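Endonuclease/exonuclease/phosphatase domain-containing protein (Enterococcus faecalis, PDB 3L1W) probably acts as a nuclease of the DNase I-like superfamily, perhaps a 3'-5' RNA exonuclease, although its function has not been established. Local coordinates at residues Q16-S21 and D232-R237; A143-I148 and H176-K181; L74-N79 and G115-T120; R23-C28 and K53-F58. All coordinates share one frame; numbering follows the deposited sequence.

How the contacts relate
Contacts 1, 4 and 3 form a chain of neighbours, while contact 2 stands apart. Contacts 1 and 4 share helix 20-34, their centres about 14 Å apart, and meet where Trp18 O lies 2.9 Å from Arg23 NE. Contact 4 reaches contact 3, centres about 17 Å apart, through Phe58, whose CD2 lies 3.5 Å from Tyr78 C. Contact 3 joins the two sheets of the core, and contact 2 lies beyond the second sheet, about 33 Å from contact 1 between centres and across the middle of the chain. Contact 1 closes a 210-residue loop enclosing the other three; its second segment also holds a formic acid molecule, probably from the crystallisation liquor, and touches the second subunit.

Contact 1 of 4, residues Q16-S21 and D232-R237; sequences QDWQWS and DSIDGR. With FMT (formic acid), chain L.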
loop_
_atom_site.group_PDB
_atom_site.type_symbol
_atom_site.label_atom_id
_atom_site.label_comp_id
_atom_site.label_asym_id
_atom_site.label_seq_id
_atom_site.Cartn_x
_atom_site.Cartn_y
_atom_site.Cartn_z
ATOM N N GLN A 16 25.687 -10.003 1.041
ATOM C CA GLN A 16 26.580 -9.333 0.101
ATOM C C GLN A 16 26.063 -7.953 -0.290
ATOM O O GLN A 16 25.953 -7.076 0.560
ATOM C CB GLN A 16 26.819 -10.211 -1.132
ATOM C CG GLN A 16 27.572 -11.494 -0.814
ATOM C CD GLN A 16 27.662 -12.437 -1.999
ATOM O OE1 GLN A 16 26.744 -12.519 -2.815
ATOM N NE2 GLN A 16 28.767 -13.166 -2.088
ATOM N N ASP A 17 25.740 -7.760 -1.565
ATOM C CA ASP A 17 25.327 -6.441 -2.040
ATOM C C ASP A 17 23.890 -6.101 -1.636
ATOM O O ASP A 17 23.335 -5.085 -2.067
ATOM C CB ASP A 17 25.495 -6.326 -3.562
ATOM C CG ASP A 17 24.495 -7.174 -4.331
ATOM O OD1 ASP A 17 23.827 -8.034 -3.718
ATOM O OD2 ASP A 17 24.374 -6.976 -5.557
ATOM N N TRP A 18 23.294 -6.945 -0.801
ATOM C CA TRP A 18 21.931 -6.710 -0.328
ATOM C C TRP A 18 21.871 -6.900 1.188
ATOM O O TRP A 18 20.834 -7.252 1.744
ATOM C CB TRP A 18 20.932 -7.621 -1.065
ATOM C CG TRP A 18 19.505 -7.096 -1.154
ATOM C CD1 TRP A 18 18.359 -7.804 -0.908
ATOM C CD2 TRP A 18 19.082 -5.765 -1.510
ATOM N NE1 TRP A 18 17.252 -6.998 -1.093
ATOM C CE2 TRP A 18 17.671 -5.746 -1.461
ATOM C CE3 TRP A 18 19.758 -4.592 -1.868
ATOM C CZ2 TRP A 18 16.926 -4.595 -1.747
ATOM C CZ3 TRP A 18 19.016 -3.454 -2.154
ATOM C CH2 TRP A 18 17.618 -3.466 -2.089
ATOM N N GLN A 19 22.993 -6.660 1.862
ATOM C CA GLN A 19 22.959 -6.606 3.322
ATOM C C GLN A 19 22.264 -5.324 3.798
ATOM O O GLN A 19 21.932 -4.448 2.999
ATOM C CB GLN A 19 24.359 -6.720 3.919
ATOM C CG GLN A 19 25.295 -5.609 3.536
ATOM C CD GLN A 19 26.713 -5.883 4.014
ATOM O OE1 GLN A 19 27.426 -6.701 3.433
ATOM N NE2 GLN A 19 27.120 -5.208 5.083
ATOM N N TRP A 20 22.034 -5.229 5.099
ATOM C CA TRP A 20 21.205 -4.160 5.651
ATOM C C TRP A 20 21.559 -2.762 5.134
ATOM O O TRP A 20 20.670 -1.968 4.823
ATOM C CB TRP A 20 21.247 -4.191 7.180
ATOM C CG TRP A 20 20.456 -3.090 7.856
ATOM C CD1 TRP A 20 20.965 -2.010 8.514
ATOM C CD2 TRP A 20 19.021 -2.980 7.957
ATOM N NE1 TRP A 20 19.945 -1.230 9.009
ATOM C CE2 TRP A 20 18.746 -1.798 8.675
ATOM C CE3 TRP A 20 17.951 -3.748 7.487
ATOM C CZ2 TRP A 20 17.445 -1.384 8.962
ATOM C CZ3 TRP A 20 16.659 -3.337 7.772
ATOM C CH2 TRP A 20 16.416 -2.162 8.498
ATOM N N SER A 21 22.845 -2.444 5.062
ATOM C CA SER A 21 23.235 -1.103 4.635
ATOM C C SER A 21 22.556 -0.711 3.319
ATOM O O SER A 21 22.172 0.438 3.127
ATOM C CB SER A 21 24.759 -0.992 4.504
ATOM O OG SER A 21 25.235 -1.833 3.472
ATOM N N ASP A 232 5.524 -4.619 -1.776
ATOM C CA ASP A 232 6.371 -3.471 -2.113
ATOM C C ASP A 232 7.757 -3.925 -2.547
ATOM O O ASP A 232 8.378 -4.784 -1.905
ATOM C CB ASP A 232 6.551 -2.556 -0.902
ATOM C CG ASP A 232 5.247 -2.042 -0.344
ATOM O OD1 ASP A 232 4.256 -2.808 -0.308
ATOM O OD2 ASP A 232 5.221 -0.868 0.089
ATOM N N SER A 233 8.269 -3.322 -3.617
ATOM C CA SER A 233 9.591 -3.683 -4.094
ATOM C C SER A 233 10.435 -2.430 -4.235
ATOM O O SER A 233 9.926 -1.314 -4.165
ATOM C CB SER A 233 9.505 -4.402 -5.448
ATOM O OG SER A 233 8.828 -3.597 -6.406
ATOM N N ILE A 234 11.730 -2.631 -4.416
ATOM C CA ILE A 234 12.648 -1.549 -4.712
ATOM C C ILE A 234 13.432 -1.956 -5.958
ATOM O O ILE A 234 14.369 -2.747 -5.889
ATOM C CB ILE A 234 13.576 -1.263 -3.494
ATOM C CG1 ILE A 234 14.711 -0.320 -3.876
ATOM C CG2 ILE A 234 14.108 -2.566 -2.877
ATOM C CD1 ILE A 234 14.223 1.017 -4.398
ATOM N N ASP A 235 13.003 -1.445 -7.108
ATOM C CA ASP A 235 13.663 -1.716 -8.394
ATOM C C ASP A 235 14.121 -3.171 -8.589
ATOM O O ASP A 235 15.304 -3.447 -8.783
ATOM C CB ASP A 235 14.838 -0.749 -8.599
ATOM C CG ASP A 235 15.296 -0.672 -10.051
ATOM O OD1 ASP A 235 16.318 -0.006 -10.301
ATOM O OD2 ASP A 235 14.652 -1.264 -10.947
ATOM N N GLY A 236 13.173 -4.099 -8.541
ATOM C CA GLY A 236 13.448 -5.482 -8.885
ATOM C C GLY A 236 13.976 -6.325 -7.744
ATOM O O GLY A 236 14.434 -7.448 -7.959
ATOM N N ARG A 237 13.918 -5.777 -6.535
ATOM C CA ARG A 237 14.299 -6.515 -5.328
ATOM C C ARG A 237 13.262 -6.250 -4.262
ATOM O O ARG A 237 12.511 -5.284 -4.353
ATOM C CB ARG A 237 15.661 -6.045 -4.820
ATOM C CG ARG A 237 16.796 -6.357 -5.755
ATOM C CD ARG A 237 18.136 -5.900 -5.188
ATOM N NE ARG A 237 19.238 -6.467 -5.960
ATOM C CZ ARG A 237 20.523 -6.308 -5.665
ATOM N NH1 ARG A 237 20.882 -5.592 -4.609
ATOM N NH2 ARG A 237 21.451 -6.867 -6.429
HETATM C C FMT L . 7.557 0.532 -3.410
HETATM O O1 FMT L . 8.614 1.139 -3.607
HETATM O O2 FMT L . 7.131 -0.397 -4.109
HETATM O O HOH W 1 23.117 -3.135 -4.109
#
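Asp17 and Trp18 meet Arg237 and Ile234 in a surface contact that ties the turn before helix 20-34 to the loop between strands 222-229 and 245-251. The arginine chain runs extended beneath the indole. Its CD sits 3.6 Å from the centroid of the six-membered ring of Trp18, only 6° off the ring normal, a CH-pi contact over one face. At the end, Arg237 NH2 forms a salt bridge to Asp17 OD2, 3.1 Å away; the bond is nearly straight and lies close to the guanidinium plane, but reaches the carboxylate from above its own plane. Guanidinium and indole planes stand 71° apart, which excludes flat stacking. A water bonded to Asp17 O links weakly to Arg237 NH1. Ile234 CG2 lies at the edge of the indole, near its plane, 3.7 Å from Trp18 CZ2. Trp18 CG is anti to the backbone N (chi1 -154°), which sends the ring across the arginine; NE1 bonds to Phe238 O, and Phe202 makes an edge-to-face contact. A formic acid molecule, probably from the crystallisation liquor, takes a hydrogen bond from Ser233 N to its O2 (3.2 Å) and is also bonded to Thr231 of the second subunit. Reciprocal backbone bonds join Ile234 and Arg237 around Asp235 and Gly236, both with positive phi, in the two-residue reversal of a turn close to type I'.

Contact 2 of 4, residues A143-I148 and H176-K181; sequences AGMTVI and HQLVQK
Met145, Thr146, Leu178 and Val179 meet without any flat group between them; the one ring of the two segments, that of His176, is turned away from the contact. It lies nearly parallel to Phe167 and meets Tyr216 with planes at about 50°, while ND1 bonds to Tyr218 OH and NE2 to Ala169 O, so that both ring nitrogens are engaged on the far side of the helix. The contact itself is largely apolar. Residue 145 is a selenomethionine whose CG is anti to the backbone N (chi1 176°), after which the chain bends twice, so that CG, SE and CE all come to one methyl of Val179. Val179 CG2 is touched by CG of Met145 at 3.6 Å, by its SE at 3.8 Å and by its CE at 4.0 Å, and the two side chains cross at about a right angle. Leu178 comes in next to Val179 and crosses Thr146 at about a right angle. Its CD2 lies 4.2 Å from Met145 CG and 3.6 Å from Thr146 OG1, a van der Waals approach of a methyl; the hydroxyl itself is bonded to Leu142 O of its own helix. Leu178 also touches Leu142 and Leu149, and with Met145 and Thr146 these make a four-residue hole that takes the leucine in knobs-into-holes fashion. Behind the contact, Met145 rests on Val131 and Ile148 on Ile129 of strand 126-132. Helices 138-151 and 174-179 thus pair side by side in an outer helical layer over one sheet, as expected for the layered alpha/beta sandwich of the DNase I-like fold.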
loop_
_atom_site.group_PDB
_atom_site.type_symbol
_atom_site.label_atom_id
_atom_site.label_comp_id
_atom_site.label_asym_id
_atom_site.label_seq_id
_atom_site.Cartn_x
_atom_site.Cartn_y
_atom_site.Cartn_z
ATOM N N ALA A 143 7.805 -25.785 21.730
ATOM C CA ALA A 143 8.342 -25.537 23.065
ATOM C C ALA A 143 8.450 -24.048 23.364
ATOM O O ALA A 143 8.134 -23.605 24.470
ATOM C CB ALA A 143 9.702 -26.221 23.239
ATOM N N GLY A 144 8.903 -23.272 22.382
ATOM C CA GLY A 144 9.019 -21.836 22.559
ATOM C C GLY A 144 7.677 -21.159 22.771
ATOM O O GLY A 144 7.542 -20.282 23.620
HETATM N N MSE A 145 6.678 -21.565 21.991
HETATM C CA MSE A 145 5.354 -20.979 22.105
HETATM C C MSE A 145 4.706 -21.377 23.426
HETATM O O MSE A 145 3.951 -20.602 24.011
HETATM C CB MSE A 145 4.469 -21.390 20.924
HETATM C CG MSE A 145 3.032 -20.895 21.024
HETATM SE SE MSE A 145 2.899 -18.946 21.093
HETATM C CE MSE A 145 3.715 -18.556 19.378
ATOM N N THR A 146 5.026 -22.572 23.907
ATOM C CA THR A 146 4.522 -23.029 25.197
ATOM C C THR A 146 4.990 -22.076 26.295
ATOM O O THR A 146 4.217 -21.697 27.177
ATOM C CB THR A 146 4.973 -24.475 25.483
ATOM O OG1 THR A 146 4.385 -25.352 24.507
ATOM C CG2 THR A 146 4.534 -24.923 26.875
ATOM N N VAL A 147 6.260 -21.680 26.236
ATOM C CA VAL A 147 6.790 -20.713 27.196
ATOM C C VAL A 147 6.076 -19.361 27.090
ATOM O O VAL A 147 5.710 -18.775 28.102
ATOM C CB VAL A 147 8.314 -20.529 27.043
ATOM C CG1 VAL A 147 8.824 -19.464 28.012
ATOM C CG2 VAL A 147 9.024 -21.848 27.280
ATOM N N ILE A 148 5.867 -18.860 25.872
ATOM C CA ILE A 148 5.118 -17.614 25.718
ATOM C C ILE A 148 3.746 -17.719 26.377
ATOM O O ILE A 148 3.341 -16.847 27.146
ATOM C CB ILE A 148 4.921 -17.246 24.228
ATOM C CG1 ILE A 148 6.279 -17.002 23.572
ATOM C CG2 ILE A 148 3.993 -16.020 24.070
ATOM C CD1 ILE A 148 6.195 -16.580 22.120
ATOM N N HIS A 176 0.743 -24.348 15.674
ATOM C CA HIS A 176 -0.464 -23.629 15.275
ATOM C C HIS A 176 -1.702 -24.212 15.941
ATOM O O HIS A 176 -2.635 -23.488 16.281
ATOM C CB HIS A 176 -0.624 -23.602 13.751
ATOM C CG HIS A 176 0.349 -22.697 13.070
ATOM N ND1 HIS A 176 0.248 -21.323 13.121
ATOM C CD2 HIS A 176 1.459 -22.967 12.343
ATOM C CE1 HIS A 176 1.245 -20.786 12.438
ATOM N NE2 HIS A 176 1.998 -21.764 11.962
ATOM N N GLN A 177 -1.712 -25.523 16.128
ATOM C CA GLN A 177 -2.821 -26.175 16.818
ATOM C C GLN A 177 -2.898 -25.678 18.253
ATOM O O GLN A 177 -3.982 -25.451 18.795
ATOM C CB GLN A 177 -2.675 -27.702 16.784
ATOM C CG GLN A 177 -2.907 -28.300 15.405
ATOM C CD GLN A 177 -4.274 -27.947 14.845
ATOM O OE1 GLN A 177 -4.388 -27.231 13.847
ATOM N NE2 GLN A 177 -5.322 -28.436 15.497
ATOM N N LEU A 178 -1.738 -25.485 18.875
ATOM C CA LEU A 178 -1.693 -24.994 20.248
ATOM C C LEU A 178 -2.212 -23.561 20.319
ATOM O O LEU A 178 -3.046 -23.208 21.164
ATOM C CB LEU A 178 -0.263 -25.055 20.787
ATOM C CG LEU A 178 -0.043 -24.472 22.184
ATOM C CD1 LEU A 178 -0.862 -25.235 23.205
ATOM C CD2 LEU A 178 1.433 -24.508 22.541
ATOM N N VAL A 179 -1.690 -22.727 19.437
ATOM C CA VAL A 179 -2.090 -21.327 19.386
ATOM C C VAL A 179 -3.602 -21.177 19.138
ATOM O O VAL A 179 -4.256 -20.325 19.731
ATOM C CB VAL A 179 -1.251 -20.577 18.333
ATOM C CG1 VAL A 179 -1.860 -19.223 18.000
ATOM C CG2 VAL A 179 0.196 -20.442 18.825
ATOM N N GLN A 180 -4.160 -22.046 18.304
ATOM C CA GLN A 180 -5.558 -21.929 17.906
ATOM C C GLN A 180 -6.567 -22.340 18.985
ATOM O O GLN A 180 -7.778 -22.129 18.829
ATOM C CB GLN A 180 -5.790 -22.668 16.584
ATOM C CG GLN A 180 -5.093 -21.956 15.422
ATOM C CD GLN A 180 -5.043 -22.783 14.154
ATOM O OE1 GLN A 180 -5.801 -23.749 13.994
ATOM N NE2 GLN A 180 -4.144 -22.408 13.237
ATOM N N LYS A 181 -6.078 -22.906 20.084
ATOM C CA LYS A 181 -6.934 -23.132 21.245
ATOM C C LYS A 181 -7.475 -21.798 21.767
ATOM O O LYS A 181 -8.597 -21.733 22.265
ATOM C CB LYS A 181 -6.164 -23.857 22.355
ATOM C CG LYS A 181 -5.615 -25.224 21.966
ATOM C CD LYS A 181 -6.681 -26.291 22.014
ATOM C CE LYS A 181 -6.063 -27.682 21.994
ATOM N NZ LYS A 181 -7.004 -28.718 22.513
#

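Contact 3 of 4, residues L74-N79 and G115-T120; sequences LAILYN and GLFKET
Gly115 begins the contact from strand 111-119 with its backbone: the N lies 4.1 Å from Ile76 CD1, the end of an extended isoleucine chain reaching over from strand 73-78. With no side chain at Gly115, the ring of Phe117 can fold back along its own strand, and Phe117 CE1 comes to 3.6 Å from Gly115 CA. Leu116, next in sequence, turns to the other side of its strand. Phe117 then carries most of the contact. Its CG is anti to the carbonyl carbon (chi1 -71°), which directs the ring toward the other sheet. There CZ approaches Ile76 CG2 at 3.9 Å, and Phe117 CE2 comes down on the face of Tyr78, 3.6 Å from Tyr78 CG, offset from the ring centre toward its rim. The two rings form a T-shaped (edge-to-face) pair with centroids 5.1 Å apart and planes at 71°, the edge of Phe117 meeting the face of Tyr78. The strand segments run almost parallel, 6° between their directions and 10.4 Å between their axes, a spacing bridged by side chains, with no backbone pairing between the two segments. Strand 73-78 is hydrogen-bonded between strands 59-64 and 38-44 of one sheet, strand 111-119 between strands 83-92 and 126-132 of the other. Ala85 and Val128 also touch Phe117, and Val83 and Thr59 border Tyr78, so the pair lies in the core of the beta sandwich, while Leu77 faces the other way, toward Phe58 in the loop after helix 46-55.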
loop_
_atom_site.group_PDB
_atom_site.type_symbol
_atom_site.label_atom_id
_atom_site.label_comp_id
_atom_site.label_asym_id
_atom_site.label_seq_id
_atom_site.Cartn_x
_atom_site.Cartn_y
_atom_site.Cartn_z
ATOM N N LEU A 74 14.374 -7.994 18.805
ATOM C CA LEU A 74 13.027 -7.737 18.325
ATOM C C LEU A 74 12.699 -6.291 18.634
ATOM O O LEU A 74 13.306 -5.681 19.518
ATOM C CB LEU A 74 12.026 -8.624 19.054
ATOM C CG LEU A 74 12.240 -10.131 18.992
ATOM C CD1 LEU A 74 11.175 -10.859 19.809
ATOM C CD2 LEU A 74 12.243 -10.614 17.533
ATOM N N ALA A 75 11.737 -5.732 17.907
ATOM C CA ALA A 75 11.270 -4.391 18.218
ATOM C C ALA A 75 9.772 -4.328 18.056
ATOM O O ALA A 75 9.171 -5.107 17.302
ATOM C CB ALA A 75 11.949 -3.346 17.303
ATOM N N ILE A 76 9.159 -3.408 18.784
ATOM C CA ILE A 76 7.793 -3.020 18.488
ATOM C C ILE A 76 7.822 -1.532 18.215
ATOM O O ILE A 76 8.209 -0.747 19.077
ATOM C CB ILE A 76 6.832 -3.326 19.653
ATOM C CG1 ILE A 76 6.822 -4.825 19.945
ATOM C CG2 ILE A 76 5.411 -2.849 19.291
ATOM C CD1 ILE A 76 6.027 -5.204 21.187
ATOM N N LEU A 77 7.483 -1.161 16.983
ATOM C CA LEU A 77 7.407 0.240 16.609
ATOM C C LEU A 77 5.973 0.674 16.824
ATOM O O LEU A 77 5.041 -0.059 16.491
ATOM C CB LEU A 77 7.770 0.415 15.128
ATOM C CG LEU A 77 9.136 -0.106 14.689
ATOM C CD1 LEU A 77 9.361 0.149 13.201
ATOM C CD2 LEU A 77 10.244 0.538 15.520
ATOM N N TYR A 78 5.779 1.862 17.377
ATOM C CA TYR A 78 4.419 2.367 17.549
ATOM C C TYR A 78 4.357 3.879 17.450
ATOM O O TYR A 78 5.341 4.583 17.692
ATOM C CB TYR A 78 3.793 1.862 18.863
ATOM C CG TYR A 78 4.503 2.312 20.120
ATOM C CD1 TYR A 78 4.012 3.368 20.877
ATOM C CD2 TYR A 78 5.658 1.679 20.546
ATOM C CE1 TYR A 78 4.658 3.772 22.042
ATOM C CE2 TYR A 78 6.309 2.082 21.712
ATOM C CZ TYR A 78 5.801 3.128 22.441
ATOM O OH TYR A 78 6.449 3.525 23.589
ATOM N N ASN A 79 3.184 4.371 17.075
ATOM C CA ASN A 79 2.944 5.806 16.954
ATOM C C ASN A 79 2.203 6.273 18.195
ATOM O O ASN A 79 1.056 5.878 18.414
ATOM C CB ASN A 79 2.095 6.063 15.705
ATOM C CG ASN A 79 1.748 7.529 15.510
ATOM O OD1 ASN A 79 1.822 8.329 16.435
ATOM N ND2 ASN A 79 1.353 7.883 14.288
ATOM N N GLY A 115 4.200 -5.786 24.789
ATOM C CA GLY A 115 3.795 -4.480 25.277
ATOM C C GLY A 115 2.312 -4.456 25.575
ATOM O O GLY A 115 1.511 -5.084 24.870
ATOM N N LEU A 116 1.949 -3.752 26.642
ATOM C CA LEU A 116 0.553 -3.480 26.941
ATOM C C LEU A 116 0.298 -2.060 26.467
ATOM O O LEU A 116 0.992 -1.126 26.880
ATOM C CB LEU A 116 0.286 -3.614 28.442
ATOM C CG LEU A 116 -1.187 -3.613 28.856
ATOM C CD1 LEU A 116 -1.895 -4.864 28.328
ATOM C CD2 LEU A 116 -1.318 -3.511 30.372
ATOM N N PHE A 117 -0.679 -1.911 25.578
ATOM C CA PHE A 117 -0.932 -0.646 24.902
ATOM C C PHE A 117 -2.360 -0.184 25.139
ATOM O O PHE A 117 -3.224 -0.970 25.536
ATOM C CB PHE A 117 -0.712 -0.796 23.391
ATOM C CG PHE A 117 0.733 -0.966 22.995
ATOM C CD1 PHE A 117 1.300 -2.229 22.902
ATOM C CD2 PHE A 117 1.523 0.143 22.721
ATOM C CE1 PHE A 117 2.632 -2.385 22.539
ATOM C CE2 PHE A 117 2.855 -0.004 22.355
ATOM C CZ PHE A 117 3.407 -1.262 22.259
ATOM N N LYS A 118 -2.605 1.098 24.907
ATOM C CA LYS A 118 -3.971 1.593 24.831
ATOM C C LYS A 118 -4.114 2.482 23.622
ATOM O O LYS A 118 -3.266 3.340 23.383
ATOM C CB LYS A 118 -4.333 2.415 26.068
ATOM C CG LYS A 118 -4.675 1.614 27.297
ATOM C CD LYS A 118 -5.233 2.549 28.357
ATOM C CE LYS A 118 -5.313 1.870 29.703
ATOM N NZ LYS A 118 -5.625 2.861 30.750
ATOM N N GLU A 119 -5.192 2.298 22.866
ATOM C CA GLU A 119 -5.502 3.227 21.790
ATOM C C GLU A 119 -5.899 4.575 22.371
ATOM O O GLU A 119 -6.559 4.640 23.402
ATOM C CB GLU A 119 -6.644 2.691 20.926
ATOM C CG GLU A 119 -6.274 1.481 20.103
ATOM C CD GLU A 119 -7.332 1.156 19.061
ATOM O OE1 GLU A 119 -7.403 1.881 18.047
ATOM O OE2 GLU A 119 -8.081 0.177 19.260
ATOM N N THR A 120 -5.507 5.653 21.699
ATOM C CA THR A 120 -5.813 7.000 22.169
ATOM C C THR A 120 -7.291 7.181 22.533
ATOM O O THR A 120 -7.626 7.772 23.567
ATOM C CB THR A 120 -5.407 8.039 21.115
ATOM O OG1 THR A 120 -4.010 7.896 20.835
ATOM C CG2 THR A 120 -5.676 9.448 21.620
#

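Contact 4 of 4, residues R23-C28 and K53-F58; sequences RKEAVC and KAYTTF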
loop_
_atom_site.group_PDB
_atom_site.type_symbol
_atom_site.label_atom_id
_atom_site.label_comp_id
_atom_site.label_asym_id
_atom_site.label_seq_id
_atom_site.Cartn_x
_atom_site.Cartn_y
_atom_site.Cartn_z
ATOM N N ARG A 23 19.682 -1.992 2.152
ATOM C CA ARG A 23 18.233 -2.192 2.226
ATOM C C ARG A 23 17.544 -1.233 3.195
ATOM O O ARG A 23 16.322 -1.084 3.165
ATOM C CB ARG A 23 17.921 -3.629 2.693
ATOM C CG ARG A 23 18.481 -4.704 1.801
ATOM C CD ARG A 23 18.043 -6.098 2.245
ATOM N NE ARG A 23 18.666 -6.526 3.503
ATOM C CZ ARG A 23 18.030 -6.612 4.667
ATOM N NH1 ARG A 23 16.742 -6.305 4.753
ATOM N NH2 ARG A 23 18.681 -7.019 5.752
ATOM N N LYS A 24 18.314 -0.619 4.083
ATOM C CA LYS A 24 17.733 0.139 5.188
ATOM C C LYS A 24 16.770 1.238 4.736
ATOM O O LYS A 24 15.696 1.397 5.314
ATOM C CB LYS A 24 18.830 0.723 6.092
ATOM C CG LYS A 24 19.860 1.554 5.363
ATOM C CD LYS A 24 20.984 2.004 6.296
ATOM C CE LYS A 24 22.150 2.610 5.510
ATOM N NZ LYS A 24 23.296 2.982 6.388
ATOM N N GLU A 25 17.147 2.001 3.712
ATOM C CA GLU A 25 16.269 3.081 3.255
ATOM C C GLU A 25 14.933 2.525 2.773
ATOM O O GLU A 25 13.871 3.045 3.117
ATOM C CB GLU A 25 16.940 3.913 2.154
ATOM C CG GLU A 25 18.135 4.715 2.636
ATOM C CD GLU A 25 17.878 6.213 2.629
ATOM O OE1 GLU A 25 17.951 6.828 1.540
ATOM O OE2 GLU A 25 17.610 6.775 3.715
ATOM N N ALA A 26 14.986 1.453 1.987
ATOM C CA ALA A 26 13.778 0.858 1.439
ATOM C C ALA A 26 12.895 0.294 2.545
ATOM O O ALA A 26 11.678 0.465 2.523
ATOM C CB ALA A 26 14.127 -0.224 0.420
ATOM N N VAL A 27 13.505 -0.389 3.512
ATOM C CA VAL A 27 12.741 -0.924 4.631
ATOM C C VAL A 27 12.098 0.196 5.454
ATOM O O VAL A 27 10.914 0.140 5.782
ATOM C CB VAL A 27 13.626 -1.822 5.536
ATOM C CG1 VAL A 27 12.928 -2.124 6.871
ATOM C CG2 VAL A 27 13.991 -3.097 4.802
ATOM N N CYS A 28 12.880 1.216 5.788
ATOM C CA CYS A 28 12.355 2.295 6.619
ATOM C C CYS A 28 11.300 3.132 5.893
ATOM O O CYS A 28 10.326 3.583 6.501
ATOM C CB CYS A 28 13.489 3.178 7.133
ATOM S SG CYS A 28 14.535 2.332 8.350
ATOM N N LYS A 53 15.038 3.703 14.548
ATOM C CA LYS A 53 14.786 4.928 15.297
ATOM C C LYS A 53 15.116 6.181 14.489
ATOM O O LYS A 53 14.403 7.178 14.565
ATOM C CB LYS A 53 15.569 4.942 16.617
ATOM C CG LYS A 53 15.146 3.856 17.603
ATOM C CD LYS A 53 16.014 3.905 18.861
ATOM C CE LYS A 53 15.627 2.811 19.838
ATOM N NZ LYS A 53 16.579 2.715 20.991
ATOM N N ALA A 54 16.202 6.136 13.726
ATOM C CA ALA A 54 16.668 7.325 13.021
ATOM C C ALA A 54 15.844 7.627 11.772
ATOM O O ALA A 54 15.572 8.793 11.463
ATOM C CB ALA A 54 18.134 7.172 12.655
ATOM N N TYR A 55 15.439 6.573 11.068
ATOM C CA TYR A 55 14.860 6.733 9.732
ATOM C C TYR A 55 13.378 6.404 9.601
ATOM O O TYR A 55 12.813 6.554 8.524
ATOM C CB TYR A 55 15.675 5.933 8.704
ATOM C CG TYR A 55 17.082 6.452 8.567
ATOM C CD1 TYR A 55 17.340 7.620 7.875
ATOM C CD2 TYR A 55 18.151 5.774 9.136
ATOM C CE1 TYR A 55 18.627 8.105 7.749
ATOM C CE2 TYR A 55 19.448 6.251 9.014
ATOM C CZ TYR A 55 19.673 7.421 8.321
ATOM O OH TYR A 55 20.951 7.916 8.200
ATOM N N THR A 56 12.743 5.951 10.676
ATOM C CA THR A 56 11.287 5.872 10.674
ATOM C C THR A 56 10.722 6.916 11.621
ATOM O O THR A 56 11.442 7.512 12.440
ATOM C CB THR A 56 10.714 4.473 11.069
ATOM O OG1 THR A 56 10.735 4.333 12.496
ATOM C CG2 THR A 56 11.499 3.331 10.415
ATOM N N THR A 57 9.417 7.116 11.511
ATOM C CA THR A 57 8.709 8.101 12.313
ATOM C C THR A 57 8.236 7.514 13.646
ATOM O O THR A 57 7.627 8.216 14.447
ATOM C CB THR A 57 7.481 8.601 11.547
ATOM O OG1 THR A 57 6.661 7.478 11.201
ATOM C CG2 THR A 57 7.923 9.293 10.253
ATOM N N PHE A 58 8.548 6.244 13.892
ATOM C CA PHE A 58 7.974 5.518 15.034
ATOM C C PHE A 58 8.781 5.553 16.329
ATOM O O PHE A 58 10.004 5.651 16.318
ATOM C CB PHE A 58 7.773 4.045 14.667
ATOM C CG PHE A 58 6.652 3.807 13.713
ATOM C CD1 PHE A 58 6.825 4.019 12.362
ATOM C CD2 PHE A 58 5.422 3.364 14.168
ATOM C CE1 PHE A 58 5.776 3.800 11.465
ATOM C CE2 PHE A 58 4.370 3.139 13.288
ATOM C CZ PHE A 58 4.545 3.365 11.929
#
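Cys28, on helix 20-34, points toward the last turn of helix 46-55 and the residue that follows it. Its CB lies 3.7 Å from Tyr55 O and 3.8 Å from Thr56 CG2. One bond further, with SG anti to the carbonyl carbon (chi1 -69°), the sulfur packs against two carbons, Tyr55 CB at 3.8 Å and Thr56 CG2 also at 3.8 Å; Leu52 is another neighbour of this cysteine. The nearest pair of CA atoms is here, Cys28 and Thr56, 5.5 Å apart. Toward the outside, the tyrosine ring extends past the helix, where Glu25 OE2 comes only to 4.3 Å from Tyr55 CD1, a loose approach. Thr56 places its methyl against the cysteine and uses its hydroxyl for the backbone: OG1 accepts from Phe58 N at 3.2 Å with an N-H...O angle of 162°, an ST turn, and is also bonded to Leu52 O. The hydroxyl therefore grips both the end of the helix and the chain leaving it. Asn32, one turn beyond Cys28, bonds to Tyr55 O and Thr57 N through the two ends of its amide. The chemistry thus divides: between the segments there is apolar packing around a small side chain, consistent with the close approach of the backbones, while polar backbone groups at the helix end are satisfied by Thr56 and Asn32.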